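Local coordinates for Slr1438 protein (Synechocystis sp., PDB 3K25) that is of unknown function but belongs to the aldose 1-epimerase family, and so probably binds a carbohydrate and may act as a sugar isomerase, at residues D77-A82 against N261-G266; E230-E235 against S279-F284; L46-E51 against L58-G63. All blocks are in the same frame, centred on the assembly; numbering follows the deposited sequence.

Interaction 1 of 3, residues D77-A82 against N261-G266; sequences DQFNHA and NALNSG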
# COMPACT_ATOMS: atom_id res chain seq x y z
N ASP A 77 -16.87 -11.88 -4.91
CA ASP A 77 -15.45 -12.13 -5.05
C ASP A 77 -15.09 -12.59 -6.47
O ASP A 77 -14.17 -13.39 -6.66
CB ASP A 77 -14.99 -13.18 -4.04
CG ASP A 77 -14.60 -12.57 -2.70
OD1 ASP A 77 -15.13 -11.49 -2.36
OD2 ASP A 77 -13.77 -13.17 -1.98
N GLN A 78 -15.80 -12.07 -7.47
CA GLN A 78 -15.49 -12.43 -8.83
C GLN A 78 -15.81 -11.36 -9.87
O GLN A 78 -16.48 -10.37 -9.59
CB GLN A 78 -16.21 -13.72 -9.23
CG GLN A 78 -17.67 -13.54 -9.53
CD GLN A 78 -18.32 -14.84 -9.94
OE1 GLN A 78 -18.25 -15.83 -9.22
NE2 GLN A 78 -18.97 -14.84 -11.10
N PHE A 79 -15.28 -11.59 -11.07
CA PHE A 79 -15.48 -10.72 -12.22
C PHE A 79 -15.40 -11.58 -13.46
O PHE A 79 -14.63 -12.54 -13.51
CB PHE A 79 -14.42 -9.61 -12.29
CG PHE A 79 -13.06 -10.10 -12.71
CD1 PHE A 79 -12.27 -10.83 -11.82
CD2 PHE A 79 -12.58 -9.83 -13.98
CE1 PHE A 79 -11.00 -11.27 -12.20
CE2 PHE A 79 -11.31 -10.27 -14.37
CZ PHE A 79 -10.52 -10.99 -13.47
N ASN A 80 -16.21 -11.25 -14.45
CA ASN A 80 -16.22 -12.00 -15.69
C ASN A 80 -15.34 -11.30 -16.70
O ASN A 80 -15.25 -10.08 -16.72
CB ASN A 80 -17.65 -12.09 -16.24
CG ASN A 80 -18.52 -13.06 -15.46
OD1 ASN A 80 -18.19 -13.44 -14.33
ND2 ASN A 80 -19.64 -13.45 -16.05
N HIS A 81 -14.65 -12.09 -17.51
CA HIS A 81 -13.81 -11.55 -18.57
C HIS A 81 -13.90 -12.49 -19.75
O HIS A 81 -13.62 -13.68 -19.63
CB HIS A 81 -12.35 -11.42 -18.14
CG HIS A 81 -11.44 -11.02 -19.27
ND1 HIS A 81 -11.49 -9.77 -19.85
CD2 HIS A 81 -10.51 -11.71 -19.96
CE1 HIS A 81 -10.63 -9.71 -20.85
NE2 HIS A 81 -10.02 -10.88 -20.93
N ALA A 82 -14.31 -11.95 -20.89
CA ALA A 82 -14.45 -12.76 -22.10
C ALA A 82 -15.28 -14.01 -21.82
O ALA A 82 -14.83 -15.13 -22.07
CB ALA A 82 -13.06 -13.15 -22.62
N ASN A 261 -14.27 -2.51 -6.60
CA ASN A 261 -15.03 -3.04 -7.73
C ASN A 261 -14.80 -2.32 -9.06
O ASN A 261 -15.65 -2.32 -9.95
CB ASN A 261 -16.52 -3.03 -7.41
CG ASN A 261 -17.30 -4.00 -8.27
OD1 ASN A 261 -18.39 -3.68 -8.75
ND2 ASN A 261 -16.75 -5.20 -8.48
N ALA A 262 -13.63 -1.71 -9.19
CA ALA A 262 -13.26 -1.00 -10.41
C ALA A 262 -13.10 -1.97 -11.60
O ALA A 262 -13.39 -1.62 -12.75
CB ALA A 262 -11.97 -0.22 -10.17
N LEU A 263 -12.62 -3.18 -11.32
CA LEU A 263 -12.42 -4.20 -12.35
C LEU A 263 -13.75 -4.59 -13.00
O LEU A 263 -13.77 -5.13 -14.10
CB LEU A 263 -11.76 -5.44 -11.74
CG LEU A 263 -11.21 -6.52 -12.68
CD1 LEU A 263 -10.10 -5.92 -13.52
CD2 LEU A 263 -10.69 -7.70 -11.89
N ASN A 264 -14.85 -4.32 -12.30
CA ASN A 264 -16.19 -4.63 -12.80
C ASN A 264 -16.98 -3.42 -13.29
O ASN A 264 -17.71 -3.52 -14.28
CB ASN A 264 -17.03 -5.32 -11.71
CG ASN A 264 -16.70 -6.78 -11.57
OD1 ASN A 264 -16.71 -7.53 -12.54
ND2 ASN A 264 -16.43 -7.20 -10.34
N SER A 265 -16.84 -2.29 -12.59
CA SER A 265 -17.56 -1.08 -12.97
C SER A 265 -16.84 -0.27 -14.03
O SER A 265 -17.47 0.41 -14.84
CB SER A 265 -17.79 -0.20 -11.74
OG SER A 265 -16.61 0.49 -11.39
N GLY A 266 -15.51 -0.34 -14.01
CA GLY A 266 -14.71 0.40 -14.97
C GLY A 266 -14.28 1.74 -14.40
O GLY A 266 -13.52 2.47 -15.03
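Leu-263 sets its CD2 methyl almost squarely on the ring of Phe-79, a CH-pi contact in which CD2 lies 3.3 Å from the ring centroid and only 4° off the ring normal. This is the close-packed half of the contact. The flat phenyl face suits a branched leucine, whose CG, anti to the backbone N (chi1 -168°), helps to point CD2 at the ring. Leu-263 also rests on Pro-158, and Phe-79 on Leu-88, just after strand 84-87. With an alanine in place of Phe-79, the Leu-263 methyl would probably lose the surface it sits on, leaving a gap between strand and helix. The two elements are the first strand of a small two-stranded antiparallel hairpin, 78-81 with 84-87, and the short helix 262-265, far apart in sequence within the aldose 1-epimerase fold. The other half, more open to solvent, is polar and thinner. Here Asn-264, an exposed residue, bonds through ND2 to the backbone O of Gln-78 over a long 3.3 Å, at an N-H...O angle of 160°. That O lies near the amide plane of Asn-264. The Gln-78 CB points away from the helix, and Asn-80 OD1 makes a weak hydrogen bond to Ser-85 OG.

Interaction 2 of 3, residues E230-E235 against S279-F284; sequences EVSFSE and SAWVNF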
# COMPACT_ATOMS: atom_id res chain seq x y z
N GLU A 230 3.24 13.30 4.66
CA GLU A 230 2.60 13.62 3.39
C GLU A 230 2.71 12.54 2.32
O GLU A 230 3.78 11.98 2.08
CB GLU A 230 3.18 14.92 2.82
CG GLU A 230 2.70 15.21 1.40
CD GLU A 230 3.62 16.17 0.67
OE1 GLU A 230 4.85 15.89 0.61
OE2 GLU A 230 3.13 17.19 0.15
N VAL A 231 1.58 12.28 1.66
CA VAL A 231 1.50 11.28 0.60
C VAL A 231 1.31 11.94 -0.77
O VAL A 231 0.31 12.63 -0.99
CB VAL A 231 0.32 10.32 0.84
CG1 VAL A 231 0.34 9.21 -0.19
CG2 VAL A 231 0.38 9.75 2.24
N SER A 232 2.26 11.74 -1.67
CA SER A 232 2.14 12.30 -3.01
C SER A 232 2.13 11.14 -3.99
O SER A 232 2.54 10.03 -3.64
CB SER A 232 3.31 13.26 -3.29
OG SER A 232 4.55 12.60 -3.19
N PHE A 233 1.66 11.37 -5.22
CA PHE A 233 1.55 10.28 -6.19
C PHE A 233 1.39 10.67 -7.66
O PHE A 233 0.85 11.73 -7.98
CB PHE A 233 0.36 9.39 -5.81
CG PHE A 233 -0.80 10.15 -5.22
CD1 PHE A 233 -0.78 10.58 -3.89
CD2 PHE A 233 -1.91 10.47 -6.01
CE1 PHE A 233 -1.84 11.30 -3.34
CE2 PHE A 233 -2.99 11.19 -5.47
CZ PHE A 233 -2.95 11.61 -4.13
N SER A 234 1.86 9.79 -8.54
CA SER A 234 1.75 10.03 -9.98
C SER A 234 0.26 9.92 -10.38
O SER A 234 -0.58 9.43 -9.61
CB SER A 234 2.61 9.02 -10.75
OG SER A 234 2.09 7.70 -10.67
N GLU A 235 -0.08 10.37 -11.59
CA GLU A 235 -1.47 10.37 -12.04
C GLU A 235 -2.23 9.05 -12.14
O GLU A 235 -3.43 9.06 -12.42
CB GLU A 235 -1.60 11.14 -13.35
CG GLU A 235 -0.83 10.57 -14.52
CD GLU A 235 -0.83 11.53 -15.70
OE1 GLU A 235 -0.19 11.21 -16.73
OE2 GLU A 235 -1.46 12.61 -15.60
N SER A 279 4.37 3.12 -16.11
CA SER A 279 5.02 3.35 -14.83
C SER A 279 4.28 4.37 -13.97
O SER A 279 3.44 5.13 -14.46
CB SER A 279 6.48 3.79 -15.03
OG SER A 279 6.57 5.03 -15.70
N ALA A 280 4.58 4.35 -12.69
CA ALA A 280 3.94 5.25 -11.75
C ALA A 280 4.83 5.32 -10.53
O ALA A 280 5.85 4.63 -10.44
CB ALA A 280 2.56 4.70 -11.38
N TRP A 281 4.43 6.15 -9.58
CA TRP A 281 5.18 6.28 -8.35
C TRP A 281 4.33 6.89 -7.23
O TRP A 281 3.38 7.63 -7.47
CB TRP A 281 6.42 7.14 -8.57
CG TRP A 281 6.09 8.52 -9.04
CD1 TRP A 281 6.02 8.95 -10.33
CD2 TRP A 281 5.69 9.63 -8.22
NE1 TRP A 281 5.60 10.26 -10.37
CE2 TRP A 281 5.38 10.70 -9.09
CE3 TRP A 281 5.55 9.82 -6.84
CZ2 TRP A 281 4.94 11.95 -8.62
CZ3 TRP A 281 5.11 11.06 -6.38
CH2 TRP A 281 4.81 12.11 -7.27
N VAL A 282 4.71 6.55 -6.00
CA VAL A 282 4.05 7.07 -4.82
C VAL A 282 5.19 7.57 -3.93
O VAL A 282 6.27 6.99 -3.93
CB VAL A 282 3.25 5.99 -4.10
CG1 VAL A 282 2.61 6.58 -2.87
CG2 VAL A 282 2.17 5.45 -5.03
N ASN A 283 4.96 8.65 -3.20
CA ASN A 283 6.02 9.20 -2.36
C ASN A 283 5.54 9.44 -0.94
O ASN A 283 4.38 9.76 -0.70
CB ASN A 283 6.53 10.51 -2.96
CG ASN A 283 7.91 10.88 -2.45
OD1 ASN A 283 8.93 10.41 -2.97
ND2 ASN A 283 7.95 11.71 -1.41
N PHE A 284 6.46 9.27 0.00
CA PHE A 284 6.14 9.47 1.40
C PHE A 284 7.18 10.40 2.01
O PHE A 284 8.37 10.07 2.04
CB PHE A 284 6.11 8.13 2.11
CG PHE A 284 5.12 7.17 1.52
CD1 PHE A 284 3.75 7.40 1.64
CD2 PHE A 284 5.56 6.06 0.78
CE1 PHE A 284 2.83 6.54 1.04
CE2 PHE A 284 4.64 5.20 0.18
CZ PHE A 284 3.27 5.44 0.31
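Ser-232 and Asn-283 form an antiparallel hydrogen-bonded pair in which both backbone groups of each residue are used: Ser-232 N reaches Asn-283 O at 3.1 Å, and Asn-283 N reaches Ser-232 O at 2.8 Å. Two residues further on, Ser-234 N gives a nearly straight bond (168°) to Trp-281 O, 2.8 Å away. The return bond is made differently. Strand 227-233 has ended, and the acceptor for Trp-281 N is the side-chain OG of Ser-234 at 3.0 Å, in place of a main-chain carbonyl. A chi1 of 70° puts that OG between the backbone N and carbonyl carbon, close enough to serve. A small serine also lets its CB lie over the five-membered ring of Trp-281, 3.5 Å from the centroid, as a CH-pi contact. The Trp-281 ring makes a cation-pi contact with Arg-144, which also binds Asn-283 OD1. Val-231, Phe-233, Val-282 and Phe-284 point to the face opposite Ser-232 and Asn-283, where Val-231 CG1 lies 3.9 Å from Phe-284 CE1; Val-282 and Phe-284 there meet strand 157-168 of the second sheet of this beta-sandwich-like fold. The chemistry implies a two-faced strand pair, apolar groups packed inward, with Ser-234, through backbone N and hydroxyl, carrying the pairing past its strand's end.

Interaction 3 of 3, residues L46-E51 against L58-G63; sequences LYFDRE and LSVRGG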
# COMPACT_ATOMS: atom_id res chain seq x y z
N LEU A 46 6.14 4.14 10.63
CA LEU A 46 5.13 3.14 10.23
C LEU A 46 4.70 2.30 11.42
O LEU A 46 5.47 2.13 12.37
CB LEU A 46 5.68 2.19 9.17
CG LEU A 46 5.79 2.70 7.74
CD1 LEU A 46 6.47 1.65 6.85
CD2 LEU A 46 4.40 3.02 7.23
N TYR A 47 3.47 1.79 11.38
CA TYR A 47 2.96 0.93 12.44
C TYR A 47 3.12 -0.50 11.96
O TYR A 47 2.97 -0.76 10.77
CB TYR A 47 1.48 1.21 12.69
CG TYR A 47 0.74 0.07 13.39
CD1 TYR A 47 0.30 -1.06 12.69
CD2 TYR A 47 0.44 0.15 14.75
CE1 TYR A 47 -0.41 -2.08 13.32
CE2 TYR A 47 -0.26 -0.86 15.40
CZ TYR A 47 -0.69 -1.97 14.68
OH TYR A 47 -1.41 -2.95 15.33
N PHE A 48 3.41 -1.42 12.87
CA PHE A 48 3.59 -2.81 12.45
C PHE A 48 3.31 -3.81 13.55
O PHE A 48 3.95 -3.80 14.59
CB PHE A 48 5.01 -3.02 11.92
CG PHE A 48 5.17 -4.27 11.10
CD1 PHE A 48 4.47 -4.43 9.91
CD2 PHE A 48 6.03 -5.28 11.52
CE1 PHE A 48 4.61 -5.58 9.14
CE2 PHE A 48 6.18 -6.44 10.75
CZ PHE A 48 5.47 -6.59 9.56
N ASP A 49 2.36 -4.70 13.31
CA ASP A 49 2.00 -5.72 14.28
C ASP A 49 2.92 -6.93 14.13
O ASP A 49 2.63 -7.85 13.36
CB ASP A 49 0.55 -6.14 14.07
CG ASP A 49 0.04 -7.04 15.18
OD1 ASP A 49 0.86 -7.83 15.70
OD2 ASP A 49 -1.17 -6.97 15.50
N ARG A 50 4.02 -6.93 14.88
CA ARG A 50 5.02 -8.00 14.84
C ARG A 50 4.51 -9.38 15.21
O ARG A 50 4.79 -10.36 14.51
CB ARG A 50 6.20 -7.64 15.74
CG ARG A 50 6.98 -6.42 15.28
CD ARG A 50 8.13 -6.11 16.21
NE ARG A 50 8.87 -4.94 15.76
CZ ARG A 50 9.81 -4.33 16.48
NH1 ARG A 50 10.12 -4.78 17.68
NH2 ARG A 50 10.44 -3.27 15.99
N GLU A 51 3.78 -9.48 16.32
CA GLU A 51 3.26 -10.76 16.75
C GLU A 51 2.40 -11.39 15.67
O GLU A 51 2.58 -12.55 15.32
CB GLU A 51 2.44 -10.57 18.02
CG GLU A 51 3.30 -10.35 19.23
CD GLU A 51 2.59 -9.53 20.28
OE1 GLU A 51 2.51 -8.30 20.10
OE2 GLU A 51 2.10 -10.13 21.27
N LEU A 58 -2.00 -15.15 8.67
CA LEU A 58 -2.75 -13.92 8.93
C LEU A 58 -2.33 -12.77 8.03
O LEU A 58 -1.15 -12.62 7.69
CB LEU A 58 -2.59 -13.51 10.40
CG LEU A 58 -3.54 -14.18 11.40
CD1 LEU A 58 -3.62 -15.68 11.15
CD2 LEU A 58 -3.06 -13.89 12.82
N SER A 59 -3.32 -11.97 7.64
CA SER A 59 -3.08 -10.83 6.78
C SER A 59 -2.17 -9.88 7.53
O SER A 59 -2.27 -9.75 8.75
CB SER A 59 -4.38 -10.12 6.45
OG SER A 59 -4.93 -9.51 7.61
N VAL A 60 -1.29 -9.21 6.82
CA VAL A 60 -0.38 -8.28 7.46
C VAL A 60 -1.14 -7.04 7.89
O VAL A 60 -1.97 -6.52 7.14
CB VAL A 60 0.80 -7.91 6.53
CG1 VAL A 60 0.30 -7.67 5.11
CG2 VAL A 60 1.49 -6.66 7.06
N ARG A 61 -0.85 -6.58 9.11
CA ARG A 61 -1.46 -5.39 9.70
C ARG A 61 -0.33 -4.44 10.06
O ARG A 61 0.25 -4.54 11.14
CB ARG A 61 -2.23 -5.72 10.97
CG ARG A 61 -3.57 -6.35 10.74
CD ARG A 61 -4.68 -5.31 10.61
NE ARG A 61 -5.95 -5.96 10.29
CZ ARG A 61 -6.22 -6.51 9.11
NH1 ARG A 61 -5.32 -6.48 8.14
NH2 ARG A 61 -7.39 -7.12 8.92
N GLY A 62 -0.04 -3.53 9.15
CA GLY A 62 1.02 -2.58 9.40
C GLY A 62 1.89 -2.55 8.16
O GLY A 62 1.61 -3.27 7.21
N GLY A 63 2.93 -1.72 8.16
CA GLY A 63 3.78 -1.66 7.00
C GLY A 63 3.06 -1.05 5.80
O GLY A 63 2.13 -0.25 5.96
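Tyr-47 O and Gly-63 N, with Asp-49 N and Arg-61 O, tie two irregular segments together by a pair of backbone hydrogen bonds on either side of Phe-48 and Gly-62. The touching parts run nearly opposite ways, 157° apart, and form a single bridge with the Phe-48 and Gly-62 CA atoms 4.0 Å apart. Gly-63 N to Tyr-47 O measures 2.8 Å, and Asp-49 N to Arg-61 O measures 3.0 Å; in both the donor comes in almost head-on to the carbonyl. Such a close approach needs Gly-62: a CB there would run into Tyr-47 O and Phe-48 CA, and its backbone angles (phi 132°) suit only glycine well. Gly-63, whose positive phi favours glycine, sets its N at the edge of the Phe-48 ring.

Both aromatic rings turn an edge to this backbone: Tyr-47 to Gly-62 and Arg-61, Phe-48 to Gly-62 and Gly-63. Tyr-47 CE1 lies 3.4 Å from Arg-61 O. Phe-48, with CG anti to the backbone N (chi1 -163°), brings the edge at CD1 to 3.6 Å from Gly-62 C, while its CE1 meets the CG2 methyl of Val-60 at 3.9 Å, the two side chains crossing at about a right angle. Asp-49 touches Arg-61 CB by its own CB at 4.2 Å. The Asp-49 carboxylate turns instead to Arg-52, whose backbone N it binds through OD1, a use well suited to a short acidic side chain in a turning loop.

Both segments belong to the connection between strands 43-44 and 66-67. Phe-48 and Val-60 pack on strand 34-40, and the Phe-48 ring meets Phe-53 edge-to-face. On the side of strand 157-168, Tyr-47 and Gly-63 make backbone hydrogen bonds to Tyr-166, fastening the loop between two sheets.

Interaction 2 is the buried one, interaction 1 lies at the surface, and interaction 3 falls between them. Only interaction 2 joins neighbouring strands of one sheet; interaction 1 sets a helix against a hairpin, and interaction 3 pins one part of a loop to another. Strand 157-168 is common ground, for residues of all three touch it, yet the contacts themselves stay apart: 2 and 3 are about 7 Å apart at their nearest atoms and lie on opposite sides of the chain's centre. Backbone bonds dominate 2 and 3, helped by a serine hydroxyl in one and by glycines in the other, whereas interaction 1 relies on a methyl-on-ring contact and one side-chain amide.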